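Local coordinates for putative signal recognition particle protein (Chaetomium thermophilum, PDB 5CK4), which probably works as the GTP-binding, Arf-like beta subunit of the signal recognition particle receptor at the endoplasmic reticulum membrane, here caught with GDP, at residues Phe167-Ala172 with Ile216-Gln221. Sequence-based numbering, arbitrary orientation.
Sequences FLLDAA and IAANKQ. With GDP (guanosine-5'-diphosphate), chain C.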
loop_
_atom_site.group_PDB
_atom_site.type_symbol
_atom_site.label_atom_id
_atom_site.label_comp_id
_atom_site.label_asym_id
_atom_site.label_seq_id
_atom_site.Cartn_x
_atom_site.Cartn_y
_atom_site.Cartn_z
ATOM N N PHE A 167 1.135 1.897 0.288
ATOM C CA PHE A 167 1.415 1.316 1.602
ATOM C C PHE A 167 2.620 2.046 2.200
ATOM O O PHE A 167 3.757 1.854 1.744
ATOM C CB PHE A 167 1.705 -0.179 1.488
ATOM C CG PHE A 167 1.893 -0.861 2.824
ATOM C CD1 PHE A 167 3.140 -0.883 3.447
ATOM C CD2 PHE A 167 0.811 -1.450 3.474
ATOM C CE1 PHE A 167 3.302 -1.498 4.684
ATOM C CE2 PHE A 167 0.973 -2.074 4.704
ATOM C CZ PHE A 167 2.211 -2.098 5.307
ATOM N N LEU A 168 2.369 2.881 3.209
ATOM C CA LEU A 168 3.414 3.724 3.795
ATOM C C LEU A 168 4.006 3.061 5.031
ATOM O O LEU A 168 3.282 2.537 5.862
ATOM C CB LEU A 168 2.838 5.077 4.185
ATOM C CG LEU A 168 3.744 6.286 4.473
ATOM C CD1 LEU A 168 4.410 6.795 3.195
ATOM C CD2 LEU A 168 2.916 7.392 5.092
ATOM N N LEU A 169 5.332 3.104 5.148
ATOM C CA LEU A 169 6.027 2.596 6.327
ATOM C C LEU A 169 7.141 3.564 6.732
ATOM O O LEU A 169 7.604 4.377 5.917
ATOM C CB LEU A 169 6.594 1.181 6.082
ATOM C CG LEU A 169 7.603 1.011 4.917
ATOM C CD1 LEU A 169 9.056 1.335 5.358
ATOM C CD2 LEU A 169 7.524 -0.396 4.351
ATOM N N ASP A 170 7.569 3.448 7.986
ATOM C CA ASP A 170 8.670 4.231 8.531
ATOM C C ASP A 170 9.982 3.503 8.234
ATOM O O ASP A 170 10.285 2.492 8.863
ATOM C CB ASP A 170 8.448 4.393 10.048
ATOM C CG ASP A 170 9.489 5.266 10.714
ATOM O OD1 ASP A 170 10.574 5.480 10.136
ATOM O OD2 ASP A 170 9.224 5.735 11.842
ATOM N N ALA A 171 10.759 4.004 7.270
ATOM C CA ALA A 171 11.993 3.324 6.889
ATOM C C ALA A 171 13.061 3.391 7.976
ATOM O O ALA A 171 14.014 2.604 7.959
ATOM C CB ALA A 171 12.553 3.858 5.546
ATOM N N ALA A 172 12.914 4.330 8.911
ATOM C CA ALA A 172 13.860 4.433 10.014
ATOM C C ALA A 172 13.556 3.401 11.105
ATOM O O ALA A 172 14.469 2.802 11.672
ATOM C CB ALA A 172 13.885 5.843 10.595
ATOM N N ILE A 216 4.810 0.737 -2.476
ATOM C CA ILE A 216 5.320 0.656 -1.115
ATOM C C ILE A 216 6.219 1.868 -0.882
ATOM O O ILE A 216 7.334 1.949 -1.398
ATOM C CB ILE A 216 6.054 -0.665 -0.843
ATOM C CG1 ILE A 216 5.084 -1.834 -1.030
ATOM C CG2 ILE A 216 6.623 -0.657 0.592
ATOM C CD1 ILE A 216 5.729 -3.198 -1.064
ATOM N N ALA A 217 5.694 2.827 -0.130
ATOM C CA ALA A 217 6.362 4.106 0.066
ATOM C C ALA A 217 7.213 4.065 1.337
ATOM O O ALA A 217 6.691 4.059 2.464
ATOM C CB ALA A 217 5.325 5.227 0.120
ATOM N N ALA A 218 8.529 3.991 1.145
ATOM C CA ALA A 218 9.454 3.896 2.266
ATOM C C ALA A 218 9.791 5.301 2.758
ATOM O O ALA A 218 10.743 5.921 2.267
ATOM C CB ALA A 218 10.725 3.121 1.849
ATOM N N ASN A 219 8.991 5.780 3.715
ATOM C CA ASN A 219 9.001 7.157 4.206
ATOM C C ASN A 219 10.143 7.457 5.190
ATOM O O ASN A 219 10.786 6.542 5.706
ATOM C CB ASN A 219 7.656 7.472 4.891
ATOM C CG ASN A 219 7.431 8.963 5.096
ATOM O OD1 ASN A 219 7.951 9.785 4.343
ATOM N ND2 ASN A 219 6.652 9.318 6.119
ATOM N N LYS A 220 10.341 8.753 5.459
ATOM C CA LYS A 220 11.329 9.271 6.420
ATOM C C LYS A 220 12.775 9.088 5.948
ATOM O O LYS A 220 13.675 8.902 6.764
ATOM C CB LYS A 220 11.122 8.711 7.859
ATOM C CG LYS A 220 9.633 8.696 8.320
ATOM C CD LYS A 220 9.461 8.617 9.826
ATOM C CE LYS A 220 7.978 8.469 10.196
ATOM N NZ LYS A 220 7.762 8.375 11.695
ATOM N N GLN A 221 13.005 9.159 4.635
ATOM C CA GLN A 221 14.371 9.066 4.105
ATOM C C GLN A 221 15.259 10.274 4.464
ATOM O O GLN A 221 16.460 10.267 4.195
ATOM C CB GLN A 221 14.372 8.843 2.588
ATOM C CG GLN A 221 13.790 7.507 2.156
ATOM C CD GLN A 221 14.667 6.332 2.534
ATOM O OE1 GLN A 221 15.889 6.432 2.544
ATOM N NE2 GLN A 221 14.039 5.196 2.831
HETATM P PB GDP C . 0.348 8.299 11.023
HETATM O O1B GDP C . -0.850 9.076 10.561
HETATM O O2B GDP C . 0.681 7.224 10.000
HETATM O O3B GDP C . 0.134 7.610 12.352
HETATM O O3A GDP C . 1.653 9.224 11.143
HETATM P PA GDP C . 1.717 10.813 11.426
HETATM O O1A GDP C . 1.278 11.586 10.223
HETATM O O2A GDP C . 0.979 11.202 12.683
HETATM O "O5'" GDP C . 3.300 10.889 11.593
HETATM C "C5'" GDP C . 3.932 10.224 12.675
HETATM C "C4'" GDP C . 5.166 11.029 13.050
HETATM O "O4'" GDP C . 6.149 10.893 12.022
HETATM C "C3'" GDP C . 4.867 12.517 13.172
HETATM O "O3'" GDP C . 5.693 13.025 14.221
HETATM C "C2'" GDP C . 5.351 13.100 11.858
HETATM O "O2'" GDP C . 5.793 14.450 11.975
HETATM C "C1'" GDP C . 6.522 12.194 11.550
HETATM N N9 GDP C . 6.829 12.134 10.105
HETATM C C8 GDP C . 5.968 11.946 9.083
HETATM N N7 GDP C . 6.639 11.924 7.898
HETATM C C5 GDP C . 7.943 12.075 8.177
HETATM C C6 GDP C . 9.187 12.155 7.400
HETATM O O6 GDP C . 9.152 12.037 6.152
HETATM N N1 GDP C . 10.338 12.311 8.081
HETATM C C2 GDP C . 10.385 12.433 9.426
HETATM N N2 GDP C . 11.580 12.606 10.041
HETATM N N3 GDP C . 9.276 12.378 10.203
HETATM C C4 GDP C . 8.059 12.212 9.632
#
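K220 NZ is gripped by three oxygens: OD2 of D170 at 3.0 Å, the ribose O4' of GDP, also at 3.0 Å, and the carbonyl O of G29 in the P-loop. The ammonium meets the D170 carboxylate from above, 67° out of its plane, and the extended lysine chain runs between that carboxylate and the guanine, with CG 3.6 Å from GDP C6. D170 CG stands anti to the backbone N (chi1 -176°), laying the carboxylate alongside the lysine chain, while OD1 takes A172 N in an Asx turn at 2.9 Å. An alanine here, with no carboxylate, would probably leave K220 held at its tip by G29 O and the ribose alone, and the turn at A172 without its acceptor. N219 and K220 begin the NKxD guanine-recognition motif that D222 completes; N219 ND2 lies 3.2 Å from GDP N7 and bonds A30 O. The site sits at the C-terminal ends of two parallel strands, whose ladder includes A217 N to F167 O (2.9 Å) and closes with A171 N on N219 O. L168 CD1 packs on A217 CB at 3.6 Å, on the face covered by W308 of helix 306-313; F167, L169 and I216 line the other, against helices 180-201 and 229-249. Strand 21-25 flanks 159-170, and 291-295 flanks 214-219.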